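PDB 4ZR1: ceramide very long chain fatty acid hydroxylase SCS7 from Saccharomyces cerevisiae, which hydroxylates the very long chain fatty acids of sphingolipids in the endoplasmic reticulum membrane, postulated to act at C-2 of the acyl chain of dihydroceramides and phytoceramides. Local coordinates for residues L149-F154 against F274-G279; L153-D158 against K257-G262; L172-H177 against L252-K257. All coordinates share one frame; numbering follows the deposited sequence.

Interaction 1: residues L149-F154 against F274-G279. With ZN (zinc ion), chain D.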
loop_
_atom_site.group_PDB
_atom_site.type_symbol
_atom_site.label_atom_id
_atom_site.label_comp_id
_atom_site.label_asym_id
_atom_site.label_seq_id
_atom_site.Cartn_x
_atom_site.Cartn_y
_atom_site.Cartn_z
ATOM N N LEU A 149 1.920 9.791 -1.985
ATOM C CA LEU A 149 2.380 8.884 -0.941
ATOM C C LEU A 149 2.876 7.579 -1.539
ATOM O O LEU A 149 3.971 7.121 -1.224
ATOM C CB LEU A 149 1.273 8.597 0.065
ATOM C CG LEU A 149 0.924 9.803 0.927
ATOM C CD1 LEU A 149 -0.074 9.427 2.007
ATOM C CD2 LEU A 149 2.198 10.364 1.528
ATOM N N HIS A 150 2.067 6.996 -2.418
ATOM C CA HIS A 150 2.408 5.719 -3.012
ATOM C C HIS A 150 3.710 5.779 -3.791
ATOM O O HIS A 150 4.585 4.933 -3.613
ATOM C CB HIS A 150 1.291 5.239 -3.924
ATOM C CG HIS A 150 1.453 3.818 -4.356
ATOM N ND1 HIS A 150 0.633 3.222 -5.288
ATOM C CD2 HIS A 150 2.341 2.872 -3.970
ATOM C CE1 HIS A 150 1.014 1.969 -5.466
ATOM N NE2 HIS A 150 2.046 1.732 -4.677
ATOM N N ARG A 151 3.849 6.784 -4.646
ATOM C CA ARG A 151 5.021 6.866 -5.518
ATOM C C ARG A 151 6.289 7.349 -4.812
ATOM O O ARG A 151 7.384 6.829 -5.060
ATOM C CB ARG A 151 4.724 7.783 -6.704
ATOM C CG ARG A 151 5.923 8.034 -7.596
ATOM C CD ARG A 151 5.527 8.813 -8.813
ATOM N NE ARG A 151 6.683 9.343 -9.522
ATOM C CZ ARG A 151 6.591 10.126 -10.589
ATOM N NH1 ARG A 151 5.396 10.472 -11.054
ATOM N NH2 ARG A 151 7.691 10.569 -11.177
ATOM N N PHE A 152 6.144 8.341 -3.937
ATOM C CA PHE A 152 7.312 9.008 -3.387
ATOM C C PHE A 152 7.637 8.619 -1.938
ATOM O O PHE A 152 8.803 8.639 -1.544
ATOM C CB PHE A 152 7.146 10.529 -3.509
ATOM C CG PHE A 152 7.101 11.023 -4.936
ATOM C CD1 PHE A 152 8.240 11.001 -5.731
ATOM C CD2 PHE A 152 5.927 11.524 -5.479
ATOM C CE1 PHE A 152 8.205 11.453 -7.047
ATOM C CE2 PHE A 152 5.888 11.976 -6.796
ATOM C CZ PHE A 152 7.032 11.939 -7.580
ATOM N N LEU A 153 6.639 8.257 -1.137
ATOM C CA LEU A 153 6.959 7.796 0.218
ATOM C C LEU A 153 7.027 6.267 0.282
ATOM O O LEU A 153 8.054 5.695 0.635
ATOM C CB LEU A 153 5.948 8.318 1.235
ATOM C CG LEU A 153 6.373 7.991 2.673
ATOM C CD1 LEU A 153 7.388 9.018 3.141
ATOM C CD2 LEU A 153 5.186 7.944 3.633
ATOM N N PHE A 154 5.936 5.612 -0.095
ATOM C CA PHE A 154 5.875 4.158 -0.112
ATOM C C PHE A 154 6.959 3.505 -0.989
ATOM O O PHE A 154 7.544 2.491 -0.613
ATOM C CB PHE A 154 4.497 3.704 -0.581
ATOM C CG PHE A 154 3.413 3.956 0.414
ATOM C CD1 PHE A 154 3.700 4.553 1.632
ATOM C CD2 PHE A 154 2.099 3.599 0.134
ATOM C CE1 PHE A 154 2.697 4.785 2.557
ATOM C CE2 PHE A 154 1.092 3.831 1.064
ATOM C CZ PHE A 154 1.391 4.421 2.270
ATOM N N PHE A 274 1.207 12.386 -14.874
ATOM C CA PHE A 274 2.625 12.485 -14.506
ATOM C C PHE A 274 3.492 11.433 -15.174
ATOM O O PHE A 274 4.629 11.197 -14.760
ATOM C CB PHE A 274 2.802 12.382 -12.997
ATOM C CG PHE A 274 2.179 13.503 -12.240
ATOM C CD1 PHE A 274 2.735 14.772 -12.278
ATOM C CD2 PHE A 274 1.075 13.282 -11.445
ATOM C CE1 PHE A 274 2.173 15.820 -11.557
ATOM C CE2 PHE A 274 0.505 14.323 -10.713
ATOM C CZ PHE A 274 1.055 15.594 -10.769
ATOM N N GLY A 275 2.940 10.802 -16.201
ATOM C CA GLY A 275 3.693 9.878 -17.025
ATOM C C GLY A 275 4.285 8.713 -16.263
ATOM O O GLY A 275 5.484 8.452 -16.344
ATOM N N THR A 276 3.444 8.019 -15.507
ATOM C CA THR A 276 3.843 6.774 -14.872
ATOM C C THR A 276 2.819 5.689 -15.167
ATOM O O THR A 276 2.781 4.672 -14.481
ATOM C CB THR A 276 4.004 6.921 -13.339
ATOM O OG1 THR A 276 2.804 7.470 -12.776
ATOM C CG2 THR A 276 5.188 7.815 -12.994
ATOM N N TYR A 277 1.987 5.915 -16.184
ATOM C CA TYR A 277 0.968 4.943 -16.577
ATOM C C TYR A 277 1.594 3.564 -16.803
ATOM O O TYR A 277 2.762 3.454 -17.181
ATOM C CB TYR A 277 0.226 5.409 -17.838
ATOM C CG TYR A 277 -0.920 4.497 -18.241
ATOM C CD1 TYR A 277 -2.080 4.433 -17.476
ATOM C CD2 TYR A 277 -0.847 3.712 -19.388
ATOM C CE1 TYR A 277 -3.129 3.605 -17.831
ATOM C CE2 TYR A 277 -1.897 2.878 -19.753
ATOM C CZ TYR A 277 -3.033 2.833 -18.968
ATOM O OH TYR A 277 -4.082 2.014 -19.311
ATOM N N LEU A 278 0.818 2.517 -16.549
ATOM C CA LEU A 278 1.301 1.153 -16.715
ATOM C C LEU A 278 0.659 0.518 -17.949
ATOM O O LEU A 278 -0.295 -0.254 -17.840
ATOM C CB LEU A 278 1.009 0.334 -15.454
ATOM C CG LEU A 278 1.709 -1.015 -15.285
ATOM C CD1 LEU A 278 3.197 -0.877 -15.523
ATOM C CD2 LEU A 278 1.443 -1.568 -13.893
ATOM N N GLY A 279 1.185 0.856 -19.124
ATOM C CA GLY A 279 0.626 0.391 -20.385
ATOM C C GLY A 279 0.939 -1.064 -20.677
ATOM O O GLY A 279 1.625 -1.716 -19.891
HETATM ZN ZN ZN D . 3.274 -0.206 -4.382
#

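Interaction 2: residues L153-D158 against K257-G262. With ZN (zinc ion), chain D.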
loop_
_atom_site.group_PDB
_atom_site.type_symbol
_atom_site.label_atom_id
_atom_site.label_comp_id
_atom_site.label_asym_id
_atom_site.label_seq_id
_atom_site.Cartn_x
_atom_site.Cartn_y
_atom_site.Cartn_z
ATOM N N LEU A 153 6.639 8.257 -1.137
ATOM C CA LEU A 153 6.959 7.796 0.218
ATOM C C LEU A 153 7.027 6.267 0.282
ATOM O O LEU A 153 8.054 5.695 0.635
ATOM C CB LEU A 153 5.948 8.318 1.235
ATOM C CG LEU A 153 6.373 7.991 2.673
ATOM C CD1 LEU A 153 7.388 9.018 3.141
ATOM C CD2 LEU A 153 5.186 7.944 3.633
ATOM N N PHE A 154 5.936 5.612 -0.095
ATOM C CA PHE A 154 5.875 4.158 -0.112
ATOM C C PHE A 154 6.959 3.505 -0.989
ATOM O O PHE A 154 7.544 2.491 -0.613
ATOM C CB PHE A 154 4.497 3.704 -0.581
ATOM C CG PHE A 154 3.413 3.956 0.414
ATOM C CD1 PHE A 154 3.700 4.553 1.632
ATOM C CD2 PHE A 154 2.099 3.599 0.134
ATOM C CE1 PHE A 154 2.697 4.785 2.557
ATOM C CE2 PHE A 154 1.092 3.831 1.064
ATOM C CZ PHE A 154 1.391 4.421 2.270
ATOM N N HIS A 155 7.220 4.067 -2.157
ATOM C CA HIS A 155 8.257 3.511 -3.013
ATOM C C HIS A 155 9.503 4.393 -3.069
ATOM O O HIS A 155 10.076 4.586 -4.133
ATOM C CB HIS A 155 7.715 3.266 -4.420
ATOM C CG HIS A 155 6.799 2.085 -4.506
ATOM N ND1 HIS A 155 7.257 0.804 -4.716
ATOM C CD2 HIS A 155 5.453 1.992 -4.394
ATOM C CE1 HIS A 155 6.231 -0.029 -4.739
ATOM N NE2 HIS A 155 5.125 0.667 -4.546
ATOM N N PHE A 156 9.899 4.926 -1.915
ATOM C CA PHE A 156 11.207 5.550 -1.724
ATOM C C PHE A 156 12.319 4.715 -2.367
ATOM O O PHE A 156 13.155 5.240 -3.108
ATOM C CB PHE A 156 11.478 5.724 -0.229
ATOM C CG PHE A 156 12.268 6.951 0.115
ATOM C CD1 PHE A 156 11.656 8.191 0.149
ATOM C CD2 PHE A 156 13.613 6.863 0.438
ATOM C CE1 PHE A 156 12.376 9.322 0.480
ATOM C CE2 PHE A 156 14.334 7.993 0.769
ATOM C CZ PHE A 156 13.715 9.223 0.790
ATOM N N ASP A 157 12.306 3.415 -2.072
ATOM C CA ASP A 157 13.170 2.407 -2.709
ATOM C C ASP A 157 14.637 2.809 -2.868
ATOM O O ASP A 157 15.350 2.933 -1.874
ATOM C CB ASP A 157 12.594 2.022 -4.074
ATOM C CG ASP A 157 11.167 1.482 -3.976
ATOM O OD1 ASP A 157 10.656 1.289 -2.847
ATOM O OD2 ASP A 157 10.558 1.236 -5.035
ATOM N N ASP A 158 15.077 2.992 -4.115
ATOM C CA ASP A 158 16.470 3.337 -4.440
ATOM C C ASP A 158 17.022 4.466 -3.564
ATOM O O ASP A 158 18.176 4.425 -3.146
ATOM C CB ASP A 158 16.582 3.732 -5.921
ATOM C CG ASP A 158 18.014 3.684 -6.447
ATOM O OD1 ASP A 158 18.953 3.467 -5.649
ATOM O OD2 ASP A 158 18.200 3.880 -7.669
ATOM N N LYS A 257 4.490 -7.156 -12.087
ATOM C CA LYS A 257 5.107 -6.836 -13.372
ATOM C C LYS A 257 6.053 -5.637 -13.291
ATOM O O LYS A 257 7.215 -5.721 -13.708
ATOM C CB LYS A 257 4.027 -6.575 -14.419
ATOM C CG LYS A 257 4.559 -6.239 -15.798
ATOM C CD LYS A 257 3.421 -6.166 -16.798
ATOM C CE LYS A 257 3.916 -5.902 -18.209
ATOM N NZ LYS A 257 2.769 -5.864 -19.162
ATOM N N ASN A 258 5.554 -4.526 -12.752
ATOM C CA ASN A 258 6.339 -3.299 -12.655
ATOM C C ASN A 258 5.851 -2.404 -11.514
ATOM O O ASN A 258 4.729 -1.896 -11.562
ATOM C CB ASN A 258 6.284 -2.534 -13.989
ATOM C CG ASN A 258 7.382 -1.483 -14.118
ATOM O OD1 ASN A 258 7.697 -0.770 -13.165
ATOM N ND2 ASN A 258 7.972 -1.393 -15.306
ATOM N N TYR A 259 6.694 -2.211 -10.499
ATOM C CA TYR A 259 6.358 -1.334 -9.378
ATOM C C TYR A 259 7.071 0.016 -9.488
ATOM O O TYR A 259 7.185 0.751 -8.505
ATOM C CB TYR A 259 6.688 -2.007 -8.033
ATOM C CG TYR A 259 8.151 -2.347 -7.790
ATOM C CD1 TYR A 259 8.707 -3.522 -8.282
ATOM C CD2 TYR A 259 8.963 -1.511 -7.032
ATOM C CE1 TYR A 259 10.036 -3.837 -8.056
ATOM C CE2 TYR A 259 10.290 -1.822 -6.789
ATOM C CZ TYR A 259 10.820 -2.984 -7.306
ATOM O OH TYR A 259 12.142 -3.286 -7.070
ATOM N N GLN A 260 7.557 0.335 -10.687
ATOM C CA GLN A 260 8.044 1.681 -10.979
ATOM C C GLN A 260 6.937 2.477 -11.670
ATOM O O GLN A 260 7.099 3.664 -11.969
ATOM C CB GLN A 260 9.305 1.647 -11.845
ATOM C CG GLN A 260 10.571 1.333 -11.080
ATOM C CD GLN A 260 10.713 -0.140 -10.752
ATOM O OE1 GLN A 260 10.543 -1.009 -11.610
ATOM N NE2 GLN A 260 11.000 -0.427 -9.492
ATOM N N LEU A 261 5.813 1.803 -11.911
ATOM C CA LEU A 261 4.645 2.404 -12.541
ATOM C C LEU A 261 3.357 1.981 -11.829
ATOM O O LEU A 261 3.389 1.152 -10.917
ATOM C CB LEU A 261 4.576 2.002 -14.011
ATOM C CG LEU A 261 5.788 2.316 -14.881
ATOM C CD1 LEU A 261 5.636 1.624 -16.212
ATOM C CD2 LEU A 261 5.954 3.818 -15.069
ATOM N N GLY A 262 2.229 2.552 -12.255
ATOM C CA GLY A 262 0.919 2.159 -11.760
ATOM C C GLY A 262 0.657 2.541 -10.313
ATOM O O GLY A 262 0.104 1.746 -9.540
HETATM ZN ZN ZN D . 3.274 -0.206 -4.382
#

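Interaction 3: residues L172-H177 against L252-K257. With ZN (zinc ion), chain D; ZN (zinc ion), chain C; BOG (octyl beta-D-glucopyranoside), chain E.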
loop_
_atom_site.group_PDB
_atom_site.type_symbol
_atom_site.label_atom_id
_atom_site.label_comp_id
_atom_site.label_asym_id
_atom_site.label_seq_id
_atom_site.Cartn_x
_atom_site.Cartn_y
_atom_site.Cartn_z
ATOM N N LEU A 172 7.115 -1.544 7.011
ATOM C CA LEU A 172 5.857 -1.268 7.703
ATOM C C LEU A 172 4.884 -0.388 6.902
ATOM O O LEU A 172 3.669 -0.501 7.063
ATOM C CB LEU A 172 6.138 -0.606 9.057
ATOM C CG LEU A 172 6.697 -1.485 10.174
ATOM C CD1 LEU A 172 7.009 -0.634 11.388
ATOM C CD2 LEU A 172 5.733 -2.619 10.551
ATOM N N LEU A 173 5.407 0.490 6.047
ATOM C CA LEU A 173 4.542 1.414 5.306
ATOM C C LEU A 173 3.978 0.811 4.034
ATOM O O LEU A 173 2.881 1.164 3.625
ATOM C CB LEU A 173 5.291 2.701 4.962
ATOM C CG LEU A 173 5.618 3.595 6.162
ATOM C CD1 LEU A 173 6.206 4.921 5.710
ATOM C CD2 LEU A 173 4.386 3.805 7.023
ATOM N N HIS A 174 4.719 -0.093 3.403
ATOM C CA HIS A 174 4.308 -0.609 2.104
ATOM C C HIS A 174 5.092 -1.849 1.639
ATOM O O HIS A 174 4.557 -2.690 0.917
ATOM C CB HIS A 174 4.436 0.494 1.058
ATOM C CG HIS A 174 3.678 0.220 -0.197
ATOM N ND1 HIS A 174 2.308 0.052 -0.214
ATOM C CD2 HIS A 174 4.093 0.073 -1.477
ATOM C CE1 HIS A 174 1.915 -0.176 -1.453
ATOM N NE2 HIS A 174 2.978 -0.166 -2.239
ATOM N N GLY A 175 6.353 -1.959 2.046
ATOM C CA GLY A 175 7.187 -3.077 1.640
ATOM C C GLY A 175 6.560 -4.428 1.935
ATOM O O GLY A 175 6.556 -5.317 1.082
ATOM N N CYS A 176 6.018 -4.577 3.142
ATOM C CA CYS A 176 5.389 -5.826 3.563
ATOM C C CYS A 176 4.261 -6.226 2.612
ATOM O O CYS A 176 4.067 -7.401 2.287
ATOM C CB CYS A 176 4.845 -5.693 4.986
ATOM S SG CYS A 176 4.208 -7.232 5.668
ATOM N N HIS A 177 3.519 -5.234 2.157
ATOM C CA HIS A 177 2.396 -5.509 1.294
ATOM C C HIS A 177 2.880 -6.042 -0.068
ATOM O O HIS A 177 2.255 -6.924 -0.658
ATOM C CB HIS A 177 1.539 -4.254 1.137
ATOM C CG HIS A 177 0.428 -4.420 0.153
ATOM N ND1 HIS A 177 -0.549 -5.380 0.295
ATOM C CD2 HIS A 177 0.164 -3.781 -1.010
ATOM C CE1 HIS A 177 -1.378 -5.313 -0.729
ATOM N NE2 HIS A 177 -0.968 -4.351 -1.533
ATOM N N LEU A 252 -2.733 -4.956 -10.037
ATOM C CA LEU A 252 -2.026 -6.215 -9.873
ATOM C C LEU A 252 -0.736 -6.233 -10.684
ATOM O O LEU A 252 0.235 -6.885 -10.297
ATOM C CB LEU A 252 -2.924 -7.383 -10.274
ATOM C CG LEU A 252 -3.538 -8.201 -9.134
ATOM C CD1 LEU A 252 -3.990 -7.332 -7.991
ATOM C CD2 LEU A 252 -4.706 -9.002 -9.650
ATOM N N GLU A 253 -0.715 -5.516 -11.805
ATOM C CA GLU A 253 0.510 -5.443 -12.596
ATOM C C GLU A 253 1.548 -4.575 -11.892
ATOM O O GLU A 253 2.750 -4.738 -12.101
ATOM C CB GLU A 253 0.233 -4.912 -14.001
ATOM C CG GLU A 253 -0.414 -5.922 -14.921
ATOM C CD GLU A 253 -0.585 -5.389 -16.325
ATOM O OE1 GLU A 253 -0.114 -4.261 -16.602
ATOM O OE2 GLU A 253 -1.195 -6.100 -17.151
ATOM N N HIS A 254 1.082 -3.652 -11.056
ATOM C CA HIS A 254 1.993 -2.872 -10.232
ATOM C C HIS A 254 2.737 -3.796 -9.265
ATOM O O HIS A 254 3.875 -3.545 -8.876
ATOM C CB HIS A 254 1.236 -1.793 -9.461
ATOM C CG HIS A 254 2.033 -1.179 -8.357
ATOM N ND1 HIS A 254 2.905 -0.131 -8.562
ATOM C CD2 HIS A 254 2.109 -1.482 -7.040
ATOM C CE1 HIS A 254 3.478 0.190 -7.417
ATOM N NE2 HIS A 254 3.012 -0.614 -6.477
ATOM N N HIS A 255 2.066 -4.874 -8.888
ATOM C CA HIS A 255 2.622 -5.874 -7.999
ATOM C C HIS A 255 3.483 -6.907 -8.742
ATOM O O HIS A 255 4.628 -7.147 -8.376
ATOM C CB HIS A 255 1.488 -6.580 -7.251
ATOM C CG HIS A 255 0.942 -5.795 -6.098
ATOM N ND1 HIS A 255 1.611 -5.667 -4.901
ATOM C CD2 HIS A 255 -0.210 -5.098 -5.961
ATOM C CE1 HIS A 255 0.898 -4.920 -4.077
ATOM N NE2 HIS A 255 -0.211 -4.562 -4.695
ATOM N N TYR A 256 2.931 -7.511 -9.788
ATOM C CA TYR A 256 3.563 -8.672 -10.404
ATOM C C TYR A 256 4.193 -8.412 -11.772
ATOM O O TYR A 256 4.414 -9.350 -12.534
ATOM C CB TYR A 256 2.542 -9.799 -10.542
ATOM C CG TYR A 256 1.813 -10.137 -9.268
ATOM C CD1 TYR A 256 2.358 -11.021 -8.339
ATOM C CD2 TYR A 256 0.572 -9.582 -8.995
ATOM C CE1 TYR A 256 1.682 -11.332 -7.169
ATOM C CE2 TYR A 256 -0.105 -9.884 -7.839
ATOM C CZ TYR A 256 0.449 -10.757 -6.929
ATOM O OH TYR A 256 -0.246 -11.047 -5.784
ATOM N N LYS A 257 4.490 -7.156 -12.087
ATOM C CA LYS A 257 5.107 -6.836 -13.372
ATOM C C LYS A 257 6.053 -5.637 -13.291
ATOM O O LYS A 257 7.215 -5.721 -13.708
ATOM C CB LYS A 257 4.027 -6.575 -14.419
ATOM C CG LYS A 257 4.559 -6.239 -15.798
ATOM C CD LYS A 257 3.421 -6.166 -16.798
ATOM C CE LYS A 257 3.916 -5.902 -18.209
ATOM N NZ LYS A 257 2.769 -5.864 -19.162
HETATM ZN ZN ZN D . 3.274 -0.206 -4.382
HETATM ZN ZN ZN C . -1.736 -3.780 -3.586
HETATM C C1 BOG E . 0.889 -1.698 6.322
HETATM O O1 BOG E . 0.674 -2.542 7.433
HETATM C C2 BOG E . 0.336 -2.374 5.090
HETATM O O2 BOG E . 1.142 -3.498 4.829
HETATM C C3 BOG E . 0.441 -1.456 3.893
HETATM O O3 BOG E . -0.256 -1.950 2.771
HETATM C C4 BOG E . -0.037 -0.072 4.213
HETATM O O4 BOG E . 0.328 0.754 3.133
HETATM C C5 BOG E . 0.641 0.412 5.466
HETATM O O5 BOG E . 0.280 -0.443 6.529
HETATM C C6 BOG E . 0.200 1.852 5.689
HETATM O O6 BOG E . 0.195 2.213 7.053
HETATM C "C1'" BOG E . 1.791 -2.704 8.282
HETATM C "C2'" BOG E . 1.473 -3.639 9.430
HETATM C "C3'" BOG E . 2.381 -3.297 10.594
HETATM C "C4'" BOG E . 1.592 -2.950 11.844
HETATM C "C5'" BOG E . 2.308 -1.870 12.636
HETATM C "C6'" BOG E . 1.775 -1.829 14.048
HETATM C "C7'" BOG E . 2.352 -0.644 14.787
HETATM C "C8'" BOG E . 3.764 -0.964 15.223
#

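Interaction 1: residues L149-F154 against F274-G279
Arg151, on a helix that widens into a pi-type turn here, lies with its CA 9.4 Å from the CA of Thr276, and one long side chain bridges the gap. The arginine reaches out with its CG opposite the backbone N (chi1 175°) and the chain stretched from there to NE. Its flat guanidinium is held between two apolar groups: the methyl CG2 of Thr276 sits over one face, 3.3 Å from Arg151 NH1, and CZ of Phe152 rests against the opposite face near the rim. Phe274 approaches in the plane instead, its CB 3.8 Å from Arg151 NH1. Such a cation suits this place, since its broad faces accept carbon neighbours while its edge donates hydrogen bonds; NH1 bonds to Tyr147 OH. Threonine divides its branches likewise: CG2 goes to the arginine, and OG1 (chi1 54°) bonds to Tyr147 OH and Asp271 OD1. Gly275, at positive phi, is the C-prime residue of the Schellman motif that ends helix 269-273. One residue before Arg151, His150 NE2 binds a zinc ion, while its ND1 bonds to Phe263 O. The contact thus joins the end of transmembrane helix 128-154, probably cytoplasmic, to the loop that follows short helix 269-273; in that loop Thr276 also hydrogen-bonds through its backbone to Gly262.

Interaction 2: residues L153-D158 against K257-G262
A 2.7 Å hydrogen bond from Gln260 N to Asn258 OD1 closes an Asx turn around Tyr259, the residue that meets His155 and Asp157 across the contact. Asparagine suits the turn because its short side chain can bring the amide oxygen to the N-H two residues on, which lies in the carbonyl plane. Tyr259 takes a chi1 of 62°, and this brings one edge of the ring to the other segment. At that edge CD2 lies 3.7 Å from His155 ND1, and CE2 lies 3.5 Å from Asp157 OD2; the slightly positive C-H rim of a tyrosine probably suits that carboxylate oxygen. The histidine and tyrosine rings meet rim to rim with centroids 5.8 Å apart, while the backbone O of Tyr259 stands over a face of the imidazole. Asp157 turns its carboxylate 69° from the tyrosine plane. Its OD2 also accepts a weak hydrogen bond from His155 ND1, at 3.3 Å, and its OD1 is bonded to His170 NE2. The aspartate is therefore consistent with steadying the rotation of an imidazole whose other nitrogen, NE2, binds a zinc ion at 2.1 Å. Tyr259 also stacks on His79. With His150, His174, His178 and His254 completing the coordination, the contact joins a first-shell ligand to its second shell in one half of the histidine-rich dimetal centre of the sterol desaturase family.

Interaction 3: residues L172-H177 against L252-K257
His177 and His255 form the close half of this contact and His174 and His254 the looser half, each pair spanned by its own zinc ion. In the close half His177 NE2 lies 3.2 Å from CE1 of His255 and approaches that ring at its edge, near its plane. The two imidazoles are almost perpendicular, planes 84° apart, and their NE2 atoms do not hydrogen-bond: both point at the same zinc, His177 NE2 at 2.3 Å and His255 NE2 at 2.0 Å, subtending about 98° there. His177 swings CG opposite its backbone N, whereas His255 places CG beside its own, and the two rings converge on the metal from different directions. In the other half the zinc itself fills the gap. His174 NE2 and His254 NE2 are 4.3 Å apart on nearly opposite sides of the ion, at about 162°, and their rings barely touch. His254 is steadied from behind by a hydrogen bond from ND1 to Leu261 O. Away from the metals, the backbone of helix 164-179 also meets a detergent: an octyl glucoside gives its O4 hydroxyl to Leu173 O at 2.6 Å, and its O3 sits beside CB of His177. Histidine suits all four positions because one ring nitrogen can bind metal while the other stays available to the second shell. Helix 164-179 thus faces helix 242-256 across the dimetal centre, with helix 128-154 giving His150, and the turn just after it His155, to one ion and helix 211-236 contributing His232 and His236 to the other.

In the fold
All three interactions have segments that supply ligands of one zinc ion, or lie beside them; in interaction 1 that ligand is His150, beside the contact proper. Interaction 3 is buried nearest the centre of the chain and joins two helices through both metals; interaction 2 is also buried and contributes a first-shell histidine with its aspartate and tyrosine neighbours; interaction 1, partly exposed, rests on an arginine packed against carbon. Interactions 1 and 2 share the end of helix 128-154, and Leu278 packs on Leu261 between them. The segments of interaction 3 lie, in sequence, inside the loops closed by the other two, and Asn258 N probably hydrogen-bonds to Glu253 O where 252-257 runs into 257-262.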